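Local coordinates for protein ketosynthase (PDB 6KXD) that probably serves as the chain-length-factor half of a ketosynthase pair that builds the ishigamide polyketide chain in a highly reducing type II polyketide synthase, at residues T48-D53 and V64-G69; G57-S62 and A211-E216; M122-N127 and A205-A210; G177-L182 and A365-V370; V291-P296 and C358-D363. All blocks are in the same frame, centred on the assembly; numbering follows the deposited sequence.

Contact 1. Residues T48-D53 and V64-G69; sequences TAVKAD and VCTVPG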
# COMPACT_ATOMS: atom_id res chain seq x y z
N THR B 48 -9.61 -25.80 12.82
CA THR B 48 -9.95 -25.51 11.42
C THR B 48 -9.03 -26.24 10.43
O THR B 48 -9.32 -26.28 9.24
CB THR B 48 -9.94 -23.99 11.17
OG1 THR B 48 -8.61 -23.48 11.21
CG2 THR B 48 -10.80 -23.25 12.16
N ALA B 49 -7.95 -26.84 10.93
CA ALA B 49 -6.99 -27.49 10.11
C ALA B 49 -7.70 -28.64 9.39
O ALA B 49 -8.50 -29.33 9.96
CB ALA B 49 -5.82 -27.97 10.94
N VAL B 50 -7.45 -28.74 8.08
CA VAL B 50 -7.89 -29.85 7.26
C VAL B 50 -6.70 -30.25 6.42
O VAL B 50 -5.70 -29.52 6.36
CB VAL B 50 -9.10 -29.51 6.37
CG1 VAL B 50 -10.33 -29.14 7.19
CG2 VAL B 50 -8.75 -28.40 5.36
N LYS B 51 -6.83 -31.41 5.79
CA LYS B 51 -5.90 -31.92 4.83
C LYS B 51 -6.10 -31.13 3.55
O LYS B 51 -7.24 -30.89 3.14
CB LYS B 51 -6.13 -33.42 4.63
CG LYS B 51 -5.66 -34.25 5.81
CD LYS B 51 -4.17 -34.19 6.03
CE LYS B 51 -3.67 -35.09 7.13
NZ LYS B 51 -2.69 -34.40 8.00
N ALA B 52 -5.00 -30.72 2.93
CA ALA B 52 -5.06 -29.76 1.84
C ALA B 52 -5.64 -30.47 0.61
O ALA B 52 -5.42 -31.67 0.44
CB ALA B 52 -3.70 -29.20 1.55
N ASP B 53 -6.40 -29.73 -0.19
CA ASP B 53 -6.99 -30.28 -1.40
C ASP B 53 -5.87 -30.73 -2.34
O ASP B 53 -4.87 -30.03 -2.48
CB ASP B 53 -7.92 -29.27 -2.07
CG ASP B 53 -8.92 -29.95 -3.00
OD1 ASP B 53 -9.82 -30.63 -2.48
OD2 ASP B 53 -8.75 -29.82 -4.23
N VAL B 64 -3.73 -27.61 6.37
CA VAL B 64 -4.04 -26.22 6.00
C VAL B 64 -5.35 -25.79 6.66
O VAL B 64 -6.28 -26.58 6.89
CB VAL B 64 -4.09 -26.01 4.47
CG1 VAL B 64 -2.77 -26.31 3.79
CG2 VAL B 64 -5.22 -26.77 3.81
N CYS B 65 -5.44 -24.48 6.90
CA CYS B 65 -6.63 -23.89 7.40
C CYS B 65 -7.24 -23.04 6.29
O CYS B 65 -7.12 -21.80 6.28
CB CYS B 65 -6.38 -23.07 8.66
SG CYS B 65 -5.61 -24.04 9.98
N THR B 66 -7.86 -23.72 5.33
CA THR B 66 -8.53 -23.07 4.24
C THR B 66 -9.95 -22.73 4.69
O THR B 66 -10.49 -23.29 5.67
CB THR B 66 -8.55 -23.95 2.98
OG1 THR B 66 -8.87 -25.26 3.44
CG2 THR B 66 -7.26 -23.98 2.19
N VAL B 67 -10.57 -21.83 3.93
CA VAL B 67 -11.97 -21.54 4.08
C VAL B 67 -12.75 -22.75 3.58
O VAL B 67 -12.65 -23.06 2.42
CB VAL B 67 -12.39 -20.28 3.31
CG1 VAL B 67 -13.83 -19.96 3.55
CG2 VAL B 67 -11.56 -19.07 3.69
N PRO B 68 -13.52 -23.45 4.42
CA PRO B 68 -14.26 -24.63 3.98
C PRO B 68 -15.43 -24.21 3.07
O PRO B 68 -16.09 -23.19 3.35
CB PRO B 68 -14.77 -25.21 5.29
CG PRO B 68 -15.03 -23.98 6.12
CD PRO B 68 -13.84 -23.08 5.81
N GLY B 69 -15.64 -24.96 2.00
CA GLY B 69 -16.81 -24.78 1.14
C GLY B 69 -16.71 -23.50 0.33
O GLY B 69 -17.72 -22.88 0.01
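Val50 and Val64 form an antiparallel hydrogen-bonded pair, Val50 N giving to Val64 O and Val64 N giving to Val50 O, each at 2.7 Å and both nearly straight (171° and 168°). Val64 O also receives a CA-H...O contact, Ala49 CA lying 3.4 Å from it. On the face of the sheet that carries both valines, Val64 sets both methyls against Ala52, CG2 coming to 3.7 Å from Ala52 CB, while its CG2 is 4.2 Å from Val50 CG2. Val50 holds CG2 between its backbone N and carbonyl carbon, with CG1 anti to the carbonyl carbon (chi1 -63°); this rotamer lays CG2 against Val64 O and, beyond it, Thr66 OG1, 3.7 Å away, where the two side chains meet at about a right angle. The buried thiol of Cys65 lies against the chain at Ala49, with SG 3.7 Å from Ala49 CA. Thr48 OG1 beside it is hydrogen-bonded to the carbonyl of Leu324, and Lys51 forms a salt bridge with Asp63. This is a short beta hairpin with a long connecting loop, and its second strand, 63-65, runs on as a parallel neighbour of strand 229-240.

Contact 2. Residues G57-S62 and A211-E216; sequences GPLPSS and AHAWFE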
# COMPACT_ATOMS: atom_id res chain seq x y z
N GLY B 57 -1.73 -29.17 -5.55
CA GLY B 57 -0.47 -29.80 -5.90
C GLY B 57 0.38 -29.99 -4.65
O GLY B 57 -0.10 -29.77 -3.55
N PRO B 58 1.66 -30.40 -4.78
CA PRO B 58 2.50 -30.65 -3.61
C PRO B 58 2.59 -29.36 -2.76
O PRO B 58 2.58 -28.28 -3.33
CB PRO B 58 3.87 -31.07 -4.18
CG PRO B 58 3.84 -30.62 -5.64
CD PRO B 58 2.38 -30.62 -6.05
N LEU B 59 2.61 -29.52 -1.43
CA LEU B 59 2.74 -28.43 -0.46
C LEU B 59 3.78 -28.82 0.58
O LEU B 59 4.01 -30.00 0.79
CB LEU B 59 1.40 -28.18 0.24
CG LEU B 59 0.28 -27.61 -0.63
CD1 LEU B 59 -1.04 -27.72 0.10
CD2 LEU B 59 0.56 -26.17 -1.02
N PRO B 60 4.39 -27.84 1.29
CA PRO B 60 5.39 -28.15 2.31
C PRO B 60 4.78 -28.87 3.51
O PRO B 60 5.49 -29.44 4.30
CB PRO B 60 5.96 -26.80 2.76
CG PRO B 60 5.18 -25.73 2.00
CD PRO B 60 4.13 -26.41 1.15
N SER B 61 3.46 -28.75 3.66
CA SER B 61 2.70 -29.40 4.68
C SER B 61 1.33 -29.73 4.11
O SER B 61 0.78 -28.97 3.29
CB SER B 61 2.57 -28.53 5.89
OG SER B 61 1.68 -29.13 6.81
N SER B 62 0.75 -30.82 4.60
CA SER B 62 -0.52 -31.31 4.09
C SER B 62 -1.66 -30.63 4.84
O SER B 62 -2.78 -30.62 4.36
CB SER B 62 -0.61 -32.81 4.24
OG SER B 62 -0.37 -33.20 5.58
N ALA B 211 1.87 -21.20 -3.81
CA ALA B 211 3.01 -20.32 -3.88
C ALA B 211 3.35 -19.74 -2.50
O ALA B 211 4.52 -19.84 -1.99
CB ALA B 211 2.78 -19.25 -4.91
N HIS B 212 2.34 -19.14 -1.89
CA HIS B 212 2.42 -18.64 -0.52
C HIS B 212 2.98 -19.70 0.43
O HIS B 212 3.91 -19.41 1.19
CB HIS B 212 1.05 -18.16 -0.06
CG HIS B 212 1.08 -17.54 1.28
ND1 HIS B 212 0.32 -18.02 2.32
CD2 HIS B 212 1.82 -16.53 1.77
CE1 HIS B 212 0.57 -17.29 3.39
NE2 HIS B 212 1.49 -16.38 3.08
N ALA B 213 2.40 -20.90 0.41
CA ALA B 213 2.80 -21.95 1.31
C ALA B 213 4.29 -22.26 1.10
O ALA B 213 5.04 -22.34 2.06
CB ALA B 213 1.96 -23.18 1.15
N TRP B 214 4.71 -22.43 -0.15
CA TRP B 214 6.13 -22.73 -0.45
C TRP B 214 7.03 -21.55 -0.08
O TRP B 214 8.11 -21.75 0.49
CB TRP B 214 6.26 -23.14 -1.92
CG TRP B 214 5.86 -24.56 -2.12
CD1 TRP B 214 4.74 -25.04 -2.73
CD2 TRP B 214 6.58 -25.71 -1.64
NE1 TRP B 214 4.73 -26.40 -2.67
CE2 TRP B 214 5.84 -26.84 -2.01
CE3 TRP B 214 7.78 -25.87 -0.92
CZ2 TRP B 214 6.26 -28.14 -1.70
CZ3 TRP B 214 8.20 -27.15 -0.62
CH2 TRP B 214 7.43 -28.26 -0.99
N PHE B 215 6.59 -20.32 -0.34
CA PHE B 215 7.45 -19.20 -0.03
C PHE B 215 7.62 -19.06 1.48
O PHE B 215 8.72 -18.74 1.95
CB PHE B 215 6.92 -17.89 -0.61
CG PHE B 215 7.13 -17.74 -2.09
CD1 PHE B 215 7.98 -18.58 -2.79
CD2 PHE B 215 6.47 -16.74 -2.79
CE1 PHE B 215 8.16 -18.42 -4.16
CE2 PHE B 215 6.66 -16.59 -4.15
CZ PHE B 215 7.53 -17.41 -4.83
N GLU B 216 6.53 -19.27 2.21
CA GLU B 216 6.56 -19.21 3.67
C GLU B 216 7.54 -20.25 4.20
O GLU B 216 8.29 -19.97 5.13
CB GLU B 216 5.18 -19.51 4.26
CG GLU B 216 4.29 -18.28 4.25
CD GLU B 216 4.86 -17.11 5.04
OE1 GLU B 216 5.03 -17.25 6.27
OE2 GLU B 216 5.18 -16.09 4.40
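The long loop of the hairpin formed by strands 50-51 and 63-65 is laid on helix 210-219 by a proline-tryptophan contact, Pro60 crossing obliquely over one face of the indole of Trp214. CD of Pro60 stands over the five-membered ring, 3.7 Å from its centroid and almost along the ring normal, which makes a well-centred CH-pi interaction. The same carbon approaches Trp214 CE2 to 3.6 Å, while CG turns to the helix backbone and lies 3.4 Å from Ala213 O. The indole is used at its edge as well as on its face. Trp214 NE1 donates to Pro58 O at 2.9 Å, with an N-H...O angle of 166° and the acceptor close to the ring plane. The indole N-H nevertheless comes in from above the carbonyl plane of Pro58, 44° out of it. With its CG anti to the carbonyl carbon (chi1 -80°), Trp214 sends the ring along the helix flank to the loop, and the face contact and edge bond together should fix its rotation. Helix 210-219 follows strand 199-206 after a short connection, so the contact fastens the hairpin loop to the helix on the outside of the thiolase-like fold. Next to Trp214 on the helix, Ala213 CB touches two loop residues, 3.9 Å from Pro60 CD and 4.0 Å from Leu59 CD2. Phe208 and Leu229 also touch Ala213, continuing the apolar packing inward. Trp214 further packs on Pro132 of the partner ketosynthase chain, which brings this contact to the edge of the dimer interface.

Contact 3. Residues M122-N127 and A205-A210; sequences MGSLEN and AEEFSA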
# COMPACT_ATOMS: atom_id res chain seq x y z
N MET B 122 1.40 -9.61 0.22
CA MET B 122 1.99 -9.38 -1.06
C MET B 122 1.00 -9.78 -2.13
O MET B 122 1.38 -10.22 -3.21
CB MET B 122 3.27 -10.20 -1.18
CG MET B 122 4.18 -9.76 -2.29
SD MET B 122 4.40 -8.01 -2.38
CE MET B 122 5.40 -7.85 -3.86
N GLY B 123 -0.28 -9.53 -1.88
CA GLY B 123 -1.30 -9.80 -2.89
C GLY B 123 -1.46 -11.29 -3.20
O GLY B 123 -1.27 -12.19 -2.36
N SER B 124 -1.89 -11.58 -4.44
CA SER B 124 -2.06 -12.95 -4.85
C SER B 124 -0.71 -13.44 -5.35
O SER B 124 -0.30 -13.14 -6.47
CB SER B 124 -3.07 -13.13 -5.94
OG SER B 124 -3.11 -14.50 -6.30
N LEU B 125 0.02 -14.14 -4.49
CA LEU B 125 1.24 -14.75 -4.98
C LEU B 125 0.91 -15.87 -5.97
O LEU B 125 1.74 -16.21 -6.78
CB LEU B 125 2.05 -15.30 -3.82
CG LEU B 125 2.64 -14.20 -2.97
CD1 LEU B 125 3.01 -14.72 -1.57
CD2 LEU B 125 3.81 -13.56 -3.68
N GLU B 126 -0.29 -16.44 -5.89
CA GLU B 126 -0.71 -17.43 -6.88
C GLU B 126 -0.75 -16.78 -8.27
O GLU B 126 -0.25 -17.36 -9.26
CB GLU B 126 -2.06 -18.03 -6.55
CG GLU B 126 -2.53 -19.04 -7.60
CD GLU B 126 -3.82 -19.75 -7.25
OE1 GLU B 126 -4.59 -19.21 -6.45
OE2 GLU B 126 -4.04 -20.84 -7.79
N ASN B 127 -1.31 -15.57 -8.36
CA ASN B 127 -1.43 -14.90 -9.63
C ASN B 127 -0.04 -14.61 -10.22
O ASN B 127 0.25 -14.93 -11.40
CB ASN B 127 -2.28 -13.63 -9.50
CG ASN B 127 -2.42 -12.89 -10.79
OD1 ASN B 127 -1.46 -12.32 -11.26
ND2 ASN B 127 -3.62 -12.88 -11.36
N ALA B 205 -6.61 -9.26 4.23
CA ALA B 205 -6.96 -10.50 3.58
C ALA B 205 -5.70 -11.25 3.17
O ALA B 205 -4.75 -10.62 2.75
CB ALA B 205 -7.81 -10.25 2.37
N GLU B 206 -5.80 -12.58 3.21
CA GLU B 206 -4.72 -13.41 2.74
C GLU B 206 -5.31 -14.65 2.11
O GLU B 206 -6.16 -15.28 2.68
CB GLU B 206 -3.88 -13.83 3.94
CG GLU B 206 -2.57 -14.53 3.60
CD GLU B 206 -1.41 -13.63 3.20
OE1 GLU B 206 -1.21 -12.57 3.84
OE2 GLU B 206 -0.74 -13.96 2.20
N GLU B 207 -4.89 -14.96 0.89
CA GLU B 207 -5.35 -16.17 0.27
C GLU B 207 -4.38 -17.30 0.61
O GLU B 207 -3.20 -17.08 0.83
CB GLU B 207 -5.45 -16.02 -1.25
CG GLU B 207 -4.08 -15.98 -1.91
CD GLU B 207 -4.05 -15.80 -3.41
OE1 GLU B 207 -5.14 -15.56 -4.02
OE2 GLU B 207 -2.95 -15.82 -3.96
N PHE B 208 -4.91 -18.51 0.67
CA PHE B 208 -4.07 -19.69 0.67
C PHE B 208 -3.70 -20.01 -0.79
O PHE B 208 -4.52 -19.94 -1.69
CB PHE B 208 -4.74 -20.88 1.35
CG PHE B 208 -3.75 -22.02 1.44
CD1 PHE B 208 -2.85 -22.09 2.48
CD2 PHE B 208 -3.61 -22.91 0.39
CE1 PHE B 208 -1.88 -23.08 2.51
CE2 PHE B 208 -2.63 -23.89 0.41
CZ PHE B 208 -1.78 -23.98 1.48
N SER B 209 -2.41 -20.25 -1.04
CA SER B 209 -1.93 -20.64 -2.37
C SER B 209 -0.70 -21.50 -2.17
O SER B 209 0.01 -21.32 -1.18
CB SER B 209 -1.59 -19.49 -3.28
OG SER B 209 -0.44 -18.77 -2.83
N ALA B 210 -0.50 -22.44 -3.08
CA ALA B 210 0.74 -23.25 -3.06
C ALA B 210 1.96 -22.32 -3.10
O ALA B 210 2.97 -22.55 -2.40
CB ALA B 210 0.75 -24.25 -4.21
O HOH W 1 0.26 -12.18 -0.02
O HOH W 2 -2.72 -13.17 -0.25
O HOH W 3 -0.92 -16.23 -2.36
O HOH W 4 -5.45 -16.85 -6.34
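Ser124 and Glu207 make the principal direct bond, Ser124 OG donating to Glu207 OE2 at 2.7 Å on the syn side of the carboxylate, 18° out of its plane. The Ser124 hydroxyl, turned away from its own N (chi1 177°), also accepts from Asn127 N at 2.9 Å, as the N-cap of helix 125-137. A weak bond from Glu126 N (3.3 Å) adds to the grip on OE2, so the carboxylate lies at the amino end of the helix, where the dipole would probably favour its negative charge. The contact thus joins that helix start to the loop leaving strand 199-206, a parallel neighbour of strand 114-119 in the thiolase-like fold. Were Glu207 replaced by an alanine, Ser124 OG and Glu126 N would probably lose this acceptor, and waters 3 and 4 one of their partners. Water 3 links Glu207 OE2 (2.6 Å), Ser209 OG and, weakly, Leu125 N. Water 4 donates to the carboxylates of Glu126 and Glu207, which probably eases the closeness of their like charges, while OE1 of Glu207 has a second donor in Leu87 N. Apolar contact is slight: Glu126 CB meets Ser209 CB at 3.6 Å, and Ser209 OG itself caps the next helix through His212 N.

Contact 4. Residues G177-L182 and A365-V370; sequences GRVSGL and AVAVAV. With EDO (1,2-ethanediol), chain D.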
# COMPACT_ATOMS: atom_id res chain seq x y z
N GLY B 177 1.67 -7.41 6.01
CA GLY B 177 1.49 -8.74 6.51
C GLY B 177 0.62 -8.77 7.76
O GLY B 177 -0.49 -8.23 7.80
N ARG B 178 1.10 -9.42 8.84
CA ARG B 178 0.24 -9.58 9.98
C ARG B 178 -0.21 -8.25 10.62
O ARG B 178 -1.25 -8.23 11.28
CB ARG B 178 0.95 -10.38 11.06
CG ARG B 178 1.37 -11.74 10.59
CD ARG B 178 1.35 -12.70 11.76
NE ARG B 178 2.04 -13.90 11.34
CZ ARG B 178 3.37 -14.00 11.26
NH1 ARG B 178 4.16 -13.04 11.75
NH2 ARG B 178 3.91 -15.09 10.73
N VAL B 179 0.54 -7.17 10.43
CA VAL B 179 0.17 -5.90 11.05
C VAL B 179 -0.74 -5.12 10.11
O VAL B 179 -1.19 -4.03 10.49
CB VAL B 179 1.35 -5.05 11.47
CG1 VAL B 179 2.17 -5.78 12.50
CG2 VAL B 179 2.17 -4.58 10.27
N SER B 180 -0.95 -5.63 8.88
CA SER B 180 -1.53 -4.79 7.82
C SER B 180 -2.97 -4.36 8.20
O SER B 180 -3.41 -3.28 7.78
CB SER B 180 -1.53 -5.48 6.45
OG SER B 180 -2.40 -6.60 6.51
N GLY B 181 -3.72 -5.22 8.87
CA GLY B 181 -5.10 -4.83 9.31
C GLY B 181 -5.08 -3.64 10.25
O GLY B 181 -5.95 -2.78 10.20
N LEU B 182 -4.05 -3.55 11.10
CA LEU B 182 -3.92 -2.43 12.00
C LEU B 182 -3.39 -1.18 11.29
O LEU B 182 -3.80 -0.12 11.63
CB LEU B 182 -3.05 -2.82 13.20
CG LEU B 182 -3.61 -3.99 14.00
CD1 LEU B 182 -2.75 -4.32 15.23
CD2 LEU B 182 -5.01 -3.67 14.47
N ALA B 365 7.74 -5.09 11.74
CA ALA B 365 6.68 -4.22 12.23
C ALA B 365 5.99 -4.84 13.45
O ALA B 365 5.80 -6.05 13.54
CB ALA B 365 5.70 -3.95 11.14
N VAL B 366 5.60 -3.98 14.38
CA VAL B 366 4.76 -4.31 15.47
C VAL B 366 3.60 -3.30 15.51
O VAL B 366 3.76 -2.13 15.20
CB VAL B 366 5.57 -4.30 16.78
CG1 VAL B 366 4.67 -4.52 17.98
CG2 VAL B 366 6.69 -5.35 16.72
N ALA B 367 2.40 -3.80 15.79
CA ALA B 367 1.26 -2.89 15.94
C ALA B 367 0.33 -3.40 17.04
O ALA B 367 0.16 -4.62 17.27
CB ALA B 367 0.57 -2.73 14.62
N VAL B 368 -0.30 -2.43 17.72
CA VAL B 368 -1.19 -2.70 18.76
C VAL B 368 -2.39 -1.78 18.60
O VAL B 368 -2.21 -0.62 18.30
CB VAL B 368 -0.53 -2.48 20.13
CG1 VAL B 368 -1.55 -2.60 21.24
CG2 VAL B 368 0.62 -3.45 20.36
N ALA B 369 -3.59 -2.35 18.78
CA ALA B 369 -4.78 -1.54 18.86
C ALA B 369 -5.47 -1.77 20.20
O ALA B 369 -5.63 -2.91 20.65
CB ALA B 369 -5.73 -1.79 17.72
N VAL B 370 -6.00 -0.66 20.74
CA VAL B 370 -6.81 -0.70 21.98
C VAL B 370 -8.24 -0.29 21.62
O VAL B 370 -8.46 0.74 20.97
CB VAL B 370 -6.19 0.21 23.05
CG1 VAL B 370 -7.03 0.25 24.32
CG2 VAL B 370 -4.79 -0.23 23.37
C1 EDO D . 8.73 -12.87 12.91
O1 EDO D . 7.35 -13.27 12.73
C2 EDO D . 9.84 -13.87 12.54
O2 EDO D . 10.72 -13.82 13.66
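Val179 and Leu182, three residues apart at the amino end of helix 180-193, face a row of three alanines, Ala365, Ala367 and Ala369, on strand 365-373; this is helix-on-sheet packing in the layered alpha/beta thiolase fold. All of these side chains point across the contact from their CA atoms, and the small alanine methyls let the helix lie close, Val179 CA being 5.8 Å from Ala367 CA. Val179 splits its branches: CG2 meets Ala365 CB at 3.7 Å, while CG1 lies over the backbone, 3.8 Å from Ala367 N. Leu182 has CG anti to its carbonyl carbon (chi1 -59°) and is extended beyond (chi2 -178°), so its two methyls fork over the strand. CD1 touches Ala367 CB at 3.7 Å. The side-chain packing is apolar and buried. Ahead of Val179, Gly177 O is gripped by both Ser180 N and Ser180 OG. Arg178, probably at the place of the cysteine nucleophile in catalytic ketosynthases, forms a salt bridge with Asp327 and a weak bond to the ethanediol, probably a crystallisation additive, and its NH1 also bonds to Val360 O. The row of contacts closes at Leu182 CD2, 3.8 Å from Ala369 CB.

Contact 5. Residues V291-P296 and C358-D363; sequences VPCAAP and CAVDRD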
# COMPACT_ATOMS: atom_id res chain seq x y z
N VAL B 291 -5.53 -10.15 22.49
CA VAL B 291 -5.47 -11.10 21.41
C VAL B 291 -4.19 -10.84 20.63
O VAL B 291 -4.12 -9.94 19.82
CB VAL B 291 -6.71 -11.04 20.51
CG1 VAL B 291 -6.61 -12.12 19.47
CG2 VAL B 291 -8.00 -11.19 21.31
N PRO B 292 -3.15 -11.64 20.92
CA PRO B 292 -1.89 -11.62 20.17
C PRO B 292 -2.10 -12.32 18.83
O PRO B 292 -3.04 -13.08 18.72
CB PRO B 292 -0.90 -12.40 21.06
CG PRO B 292 -1.74 -13.15 22.04
CD PRO B 292 -3.15 -12.59 22.03
N CYS B 293 -1.19 -12.13 17.88
CA CYS B 293 -1.38 -12.75 16.58
C CYS B 293 -0.95 -14.22 16.61
O CYS B 293 -1.28 -14.98 15.71
CB CYS B 293 -0.64 -12.01 15.48
SG CYS B 293 1.17 -12.03 15.65
N ALA B 294 -0.14 -14.59 17.59
CA ALA B 294 0.28 -16.00 17.78
C ALA B 294 1.10 -16.50 16.57
O ALA B 294 1.01 -17.66 16.21
CB ALA B 294 -0.94 -16.84 18.01
N ALA B 295 1.85 -15.59 15.92
CA ALA B 295 2.74 -15.94 14.80
C ALA B 295 3.60 -17.11 15.26
O ALA B 295 4.09 -17.06 16.38
CB ALA B 295 3.61 -14.79 14.43
N PRO B 296 3.83 -18.15 14.43
CA PRO B 296 4.58 -19.34 14.85
C PRO B 296 6.09 -19.10 14.67
O PRO B 296 6.77 -19.83 13.95
CB PRO B 296 3.98 -20.41 13.91
CG PRO B 296 3.80 -19.64 12.63
CD PRO B 296 3.31 -18.27 13.05
N CYS B 358 -2.68 -7.27 19.19
CA CYS B 358 -1.30 -7.01 18.96
C CYS B 358 -0.89 -7.93 17.80
O CYS B 358 -1.34 -9.10 17.73
CB CYS B 358 -0.49 -7.37 20.21
SG CYS B 358 1.27 -7.07 19.89
N ALA B 359 -0.04 -7.43 16.91
CA ALA B 359 0.54 -8.29 15.89
C ALA B 359 1.99 -7.90 15.65
O ALA B 359 2.37 -6.77 15.87
CB ALA B 359 -0.23 -8.21 14.61
N VAL B 360 2.74 -8.91 15.19
CA VAL B 360 4.13 -8.80 14.78
C VAL B 360 4.28 -9.47 13.42
O VAL B 360 3.65 -10.43 13.13
CB VAL B 360 5.08 -9.44 15.82
CG1 VAL B 360 4.91 -8.72 17.13
CG2 VAL B 360 4.84 -10.94 16.00
N ASP B 361 5.13 -8.88 12.61
CA ASP B 361 5.30 -9.32 11.29
C ASP B 361 6.78 -9.63 11.10
O ASP B 361 7.66 -9.01 11.74
CB ASP B 361 4.74 -8.28 10.34
CG ASP B 361 4.79 -8.75 8.90
OD1 ASP B 361 4.04 -9.70 8.60
OD2 ASP B 361 5.60 -8.19 8.13
N ARG B 362 7.06 -10.58 10.21
CA ARG B 362 8.44 -10.95 9.94
C ARG B 362 9.26 -9.73 9.54
O ARG B 362 10.37 -9.59 9.95
CB ARG B 362 8.55 -11.99 8.82
CG ARG B 362 9.98 -12.13 8.30
CD ARG B 362 10.37 -13.54 7.90
NE ARG B 362 9.22 -14.36 7.56
CZ ARG B 362 8.52 -14.25 6.45
NH1 ARG B 362 8.67 -13.20 5.65
NH2 ARG B 362 7.67 -15.21 6.14
N ASP B 363 8.67 -8.81 8.77
CA ASP B 363 9.43 -7.73 8.18
C ASP B 363 9.74 -6.64 9.22
O ASP B 363 10.27 -5.62 8.84
CB ASP B 363 8.71 -7.24 6.92
CG ASP B 363 8.58 -8.33 5.83
OD1 ASP B 363 9.42 -9.25 5.80
OD2 ASP B 363 7.63 -8.25 5.03
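A chi1 of 65° sets Cys293 SG between its own backbone N and carbonyl carbon, turning the sulfur toward strand 354-360, where it accepts from Val360 N at 3.5 Å with an N-H...S angle of 165°. Val360 in turn keeps CG2 in the corresponding position, its CG1 anti to the carbonyl carbon, and that CG2 methyl comes to 3.8 Å from Cys293 SG. The sulfur also takes a weak bond from Ala295 N at 3.6 Å, so it accepts from both segments and probably helps to hold the bend that follows it. Cys293 CB rests on Ala359 CB at 3.9 Å, and Ala295 CB meets Val360 CG2 more loosely. A serine in place of Cys293 would probably weaken the reach to Val360 N, because the shorter C-O bond holds its acceptor farther back, and would lose the apolar contact with Val360 CG2. Upstream, the backbones take over: Cys358 N donates to Val291 O at 3.1 Å. The touching parts run nearly the same way, 10° apart, as expected where strand 287-291 pairs in parallel with strand 354-360. Beyond the strand, Asp361 OD2 accepts from Asp363 N in an Asx turn. Gln336 of helix 332-344 bonds to the carbonyls of both Val291 and Cys358, Glu303 of helix 298-310 takes the N-H of Cys293, and helix 265-280 packs on Cys358 and Val360 through Val269.

Overall arrangement
From the N terminus, contact 1 closes the short hairpin 48-53/64-69. Contact 2 starts inside that hairpin's loop and so crosses contact 1, reaching far ahead to 211-216 on helix 210-219. Contact 3 lies wholly within the span of contact 2, and the two touch where strand 199-206 leads into helix 210-219; Phe208 there also packs on Val64 of contact 1. Contact 4 opens at 177-182, inside the spans of contacts 2 and 3, and crosses both by closing at 365-370. Contact 5 sits within its span, on the neighbouring strand, with centres 8 Å apart. The Glu216-Arg362 salt bridge ties contact 2 to contact 5, linking helix 210-219 to the turn between strands 354-360 and 365-373.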